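Local atomic coordinates of lipoate-protein ligase 1 (Plasmodium falciparum, PDB entry 5T8U), a protein that belongs to the lipoate-protein ligase family, pairing a lipoyl protein ligase A/B catalytic domain with a smaller C-terminal domain, and holds lipoic acid in its pocket. Residues A[106-111]-A[163-168]. Sequence-based numbering, arbitrary orientation.
Sequences VCFTFL and FLHHGT. With LPA (lipoic acid), chain C.
Phe108 lays its ring across Gly167 on the neighbouring antiparallel strand: the CA of Gly167 sits over the ring face, 3.8 Å from the centroid of Phe108, in a CH-pi contact. The ring gets there because its CG lies between the backbone N and the carbonyl carbon (chi1 64°), which folds it over the partner strand, where the glycine has no side chain to obstruct it. Off its rim, the Phe108 ring directs an edge at the face of His165 in an offset edge-to-face pair, the planes at 74°; the closest atoms are Phe108 CE1 and His165 NE2, 3.8 Å apart. Both imidazole nitrogens of His165 have partners, NE2 at Ser154 and ND1 at Asn120, and these bonds would fix the rotation of the ring that Phe108 meets.

Two hydrogen-bonded pairs, Phe108 with Gly167 and Phe110 with His165, join the backbones through four N-H...O bonds of 2.9 Å between N and O. On the other face of the sheet, Leu111 CD2 packs against Leu164 CG at 3.4 Å, and Thr109 lies alongside His166, its OG1 3.4 Å from His166 CB and hydrogen-bonded to Trp59 and Glu29. The imidazole of His166 reaches instead to lipoic acid, whose C8 lies at the ring edge, 3.2 Å from His166 ND1, while NE2 bonds to Thr94. Cys107, Gly167 and Thr168 complete this pair's share of the pocket.

Strands 105-112 and 162-170 are central in the mixed sheet of the catalytic domain, between strands 55-59 and 150-159. Helix 117-132 covers the Phe108 and Phe110 face, and helix 22-34 packs on Leu111, Leu164 and His166.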
ATOM      1  N   VAL A 106      -0.784  12.580  -6.112  1.00 65.78           N
ATOM      2  CA  VAL A 106      -2.071  11.909  -6.065  1.00 64.75           C
ATOM      3  C   VAL A 106      -1.865  10.503  -5.516  1.00 65.08           C
ATOM      4  O   VAL A 106      -0.771   9.934  -5.574  1.00 66.50           O
ATOM      5  CB  VAL A 106      -2.737  11.871  -7.461  1.00 64.65           C
ATOM      6  CG1 VAL A 106      -4.157  11.316  -7.384  1.00 63.67           C
ATOM      7  CG2 VAL A 106      -2.742  13.261  -8.086  1.00 68.25           C
ATOM      8  N   CYS A 107      -2.934   9.937  -4.962  1.00 64.47           N
ATOM      9  CA  CYS A 107      -2.938   8.570  -4.457  1.00 63.73           C
ATOM     10  C   CYS A 107      -4.108   7.821  -5.079  1.00 64.33           C
ATOM     11  O   CYS A 107      -5.253   8.282  -5.010  1.00 62.66           O
ATOM     12  CB  CYS A 107      -3.046   8.529  -2.926  1.00 62.75           C
ATOM     13  SG  CYS A 107      -1.648   9.261  -2.043  1.00 61.37           S
ATOM     14  N   PHE A 108      -3.812   6.668  -5.674  1.00 70.82           N
ATOM     15  CA  PHE A 108      -4.809   5.830  -6.321  1.00 72.24           C
ATOM     16  C   PHE A 108      -4.921   4.503  -5.584  1.00 71.24           C
ATOM     17  O   PHE A 108      -3.938   3.991  -5.038  1.00 74.17           O
ATOM     18  CB  PHE A 108      -4.453   5.578  -7.794  1.00 71.14           C
ATOM     19  CG  PHE A 108      -3.180   4.800  -7.988  1.00 69.47           C
ATOM     20  CD1 PHE A 108      -3.202   3.417  -8.057  1.00 69.46           C
ATOM     21  CD2 PHE A 108      -1.964   5.450  -8.107  1.00 70.07           C
ATOM     22  CE1 PHE A 108      -2.034   2.695  -8.238  1.00 69.58           C
ATOM     23  CE2 PHE A 108      -0.792   4.735  -8.289  1.00 70.42           C
ATOM     24  CZ  PHE A 108      -0.828   3.356  -8.355  1.00 69.63           C
ATOM     25  N   THR A 109      -6.131   3.948  -5.576  1.00 62.13           N
ATOM     26  CA  THR A 109      -6.404   2.675  -4.913  1.00 57.92           C
ATOM     27  C   THR A 109      -7.314   1.855  -5.817  1.00 58.51           C
ATOM     28  O   THR A 109      -8.491   2.189  -5.987  1.00 60.35           O
ATOM     29  CB  THR A 109      -7.049   2.888  -3.544  1.00 55.27           C
ATOM     30  OG1 THR A 109      -6.184   3.682  -2.722  1.00 54.34           O
ATOM     31  CG2 THR A 109      -7.319   1.552  -2.853  1.00 54.80           C
ATOM     32  N   PHE A 110      -6.769   0.789  -6.395  1.00 52.87           N
ATOM     33  CA  PHE A 110      -7.552  -0.158  -7.176  1.00 51.51           C
ATOM     34  C   PHE A 110      -7.985  -1.313  -6.282  1.00 55.09           C
ATOM     35  O   PHE A 110      -7.155  -1.912  -5.589  1.00 53.83           O
ATOM     36  CB  PHE A 110      -6.742  -0.694  -8.357  1.00 52.12           C
ATOM     37  CG  PHE A 110      -6.420   0.337  -9.398  1.00 53.69           C
ATOM     38  CD1 PHE A 110      -7.339   0.654 -10.385  1.00 54.89           C
ATOM     39  CD2 PHE A 110      -5.193   0.977  -9.401  1.00 53.31           C
ATOM     40  CE1 PHE A 110      -7.043   1.598 -11.349  1.00 54.16           C
ATOM     41  CE2 PHE A 110      -4.893   1.921 -10.366  1.00 55.20           C
ATOM     42  CZ  PHE A 110      -5.820   2.232 -11.339  1.00 54.15           C
ATOM     43  N   LEU A 111      -9.280  -1.618  -6.293  1.00 60.51           N
ATOM     44  CA  LEU A 111      -9.810  -2.794  -5.615  1.00 64.77           C
ATOM     45  C   LEU A 111     -10.426  -3.712  -6.657  1.00 66.24           C
ATOM     46  O   LEU A 111     -11.160  -3.251  -7.538  1.00 66.42           O
ATOM     47  CB  LEU A 111     -10.851  -2.422  -4.555  1.00 65.90           C
ATOM     48  CG  LEU A 111     -10.450  -1.349  -3.546  1.00 66.38           C
ATOM     49  CD1 LEU A 111     -11.572  -1.125  -2.550  1.00 66.99           C
ATOM     50  CD2 LEU A 111      -9.169  -1.732  -2.825  1.00 66.82           C
ATOM     51  N   PHE A 163      -8.636  -7.767  -3.616  0.93 63.21           N
ATOM     52  CA  PHE A 163      -7.240  -7.431  -3.849  0.93 61.85           C
ATOM     53  C   PHE A 163      -7.116  -5.917  -3.929  0.93 60.72           C
ATOM     54  O   PHE A 163      -7.854  -5.269  -4.684  0.93 56.77           O
ATOM     55  CB  PHE A 163      -6.708  -8.073  -5.131  0.93 63.33           C
ATOM     56  CG  PHE A 163      -5.337  -7.598  -5.518  0.93 63.92           C
ATOM     57  CD1 PHE A 163      -4.215  -8.046  -4.838  0.93 65.61           C
ATOM     58  CD2 PHE A 163      -5.168  -6.701  -6.560  0.93 63.09           C
ATOM     59  CE1 PHE A 163      -2.952  -7.607  -5.192  0.93 65.99           C
ATOM     60  CE2 PHE A 163      -3.909  -6.261  -6.918  0.93 63.24           C
ATOM     61  CZ  PHE A 163      -2.800  -6.714  -6.233  0.93 64.91           C
ATOM     62  N   LEU A 164      -6.188  -5.363  -3.151  1.00 65.60           N
ATOM     63  CA  LEU A 164      -6.002  -3.922  -3.036  1.00 64.56           C
ATOM     64  C   LEU A 164      -4.612  -3.558  -3.535  1.00 63.03           C
ATOM     65  O   LEU A 164      -3.608  -3.982  -2.952  1.00 65.35           O
ATOM     66  CB  LEU A 164      -6.196  -3.461  -1.589  1.00 63.05           C
ATOM     67  CG  LEU A 164      -6.080  -1.957  -1.312  1.00 61.52           C
ATOM     68  CD1 LEU A 164      -6.977  -1.560  -0.152  1.00 62.09           C
ATOM     69  CD2 LEU A 164      -4.650  -1.554  -1.004  1.00 60.21           C
ATOM     70  N   HIS A 165      -4.560  -2.771  -4.607  1.00 59.12           N
ATOM     71  CA  HIS A 165      -3.318  -2.244  -5.171  1.00 58.14           C
ATOM     72  C   HIS A 165      -3.403  -0.723  -5.082  1.00 61.43           C
ATOM     73  O   HIS A 165      -4.048  -0.085  -5.919  1.00 60.58           O
ATOM     74  CB  HIS A 165      -3.132  -2.720  -6.613  1.00 56.93           C
ATOM     75  CG  HIS A 165      -2.068  -1.988  -7.374  1.00 55.31           C
ATOM     76  ND1 HIS A 165      -1.890  -2.143  -8.732  1.00 55.59           N
ATOM     77  CD2 HIS A 165      -1.122  -1.105  -6.972  1.00 55.28           C
ATOM     78  CE1 HIS A 165      -0.887  -1.383  -9.134  1.00 55.56           C
ATOM     79  NE2 HIS A 165      -0.404  -0.742  -8.085  1.00 55.22           N
ATOM     80  N   HIS A 166      -2.749  -0.137  -4.080  1.00 69.14           N
ATOM     81  CA  HIS A 166      -2.786   1.305  -3.879  1.00 71.28           C
ATOM     82  C   HIS A 166      -1.379   1.871  -3.991  1.00 71.43           C
ATOM     83  O   HIS A 166      -0.438   1.344  -3.384  1.00 75.38           O
ATOM     84  CB  HIS A 166      -3.420   1.667  -2.528  1.00 72.39           C
ATOM     85  CG  HIS A 166      -2.490   1.561  -1.359  1.00 74.80           C
ATOM     86  ND1 HIS A 166      -1.820   2.648  -0.841  1.00 76.45           N
ATOM     87  CD2 HIS A 166      -2.136   0.502  -0.594  1.00 76.02           C
ATOM     88  CE1 HIS A 166      -1.084   2.262   0.186  1.00 76.35           C
ATOM     89  NE2 HIS A 166      -1.259   0.964   0.358  1.00 75.63           N
ATOM     90  N   GLY A 167      -1.242   2.936  -4.782  1.00 65.47           N
ATOM     91  CA  GLY A 167       0.047   3.537  -5.053  1.00 64.35           C
ATOM     92  C   GLY A 167      -0.063   5.045  -5.161  1.00 69.53           C
ATOM     93  O   GLY A 167      -1.153   5.618  -5.078  1.00 66.35           O
ATOM     94  N   THR A 168       1.091   5.674  -5.359  1.00 82.02           N
ATOM     95  CA  THR A 168       1.205   7.122  -5.432  1.00 86.06           C
ATOM     96  C   THR A 168       1.693   7.534  -6.812  1.00 85.99           C
ATOM     97  O   THR A 168       2.553   6.870  -7.403  1.00 89.67           O
ATOM     98  CB  THR A 168       2.171   7.657  -4.366  1.00 87.42           C
ATOM     99  OG1 THR A 168       2.239   9.086  -4.448  1.00 89.44           O
ATOM    100  CG2 THR A 168       3.566   7.077  -4.556  1.00 87.86           C
TER
HETATM  101  C1  LPA C 401       7.215   1.892  -2.420  0.79 75.42           C
HETATM  102  O1  LPA C 401       7.870   2.675  -3.158  0.79 75.28           O
HETATM  103  C2  LPA C 401       5.690   1.875  -2.492  0.79 76.30           C
HETATM  104  O2  LPA C 401       7.818   1.121  -1.627  0.79 74.97           O
HETATM  105  C3  LPA C 401       5.149   3.187  -1.930  0.79 76.78           C
HETATM  106  C4  LPA C 401       3.653   3.059  -1.653  0.79 77.13           C
HETATM  107  C5  LPA C 401       3.204   4.258  -0.819  0.79 78.68           C
HETATM  108  C6  LPA C 401       1.861   4.125  -0.435  0.79 79.85           C
HETATM  109  S6  LPA C 401       1.589   5.003   0.802  0.79 81.08           S
HETATM  110  C7  LPA C 401       0.665   4.787  -1.864  0.79 79.36           C
HETATM  111  C8  LPA C 401      -0.559   5.552  -1.186  0.79 79.70           C
HETATM  112  S8  LPA C 401      -0.243   5.562   0.619  0.79 80.81           S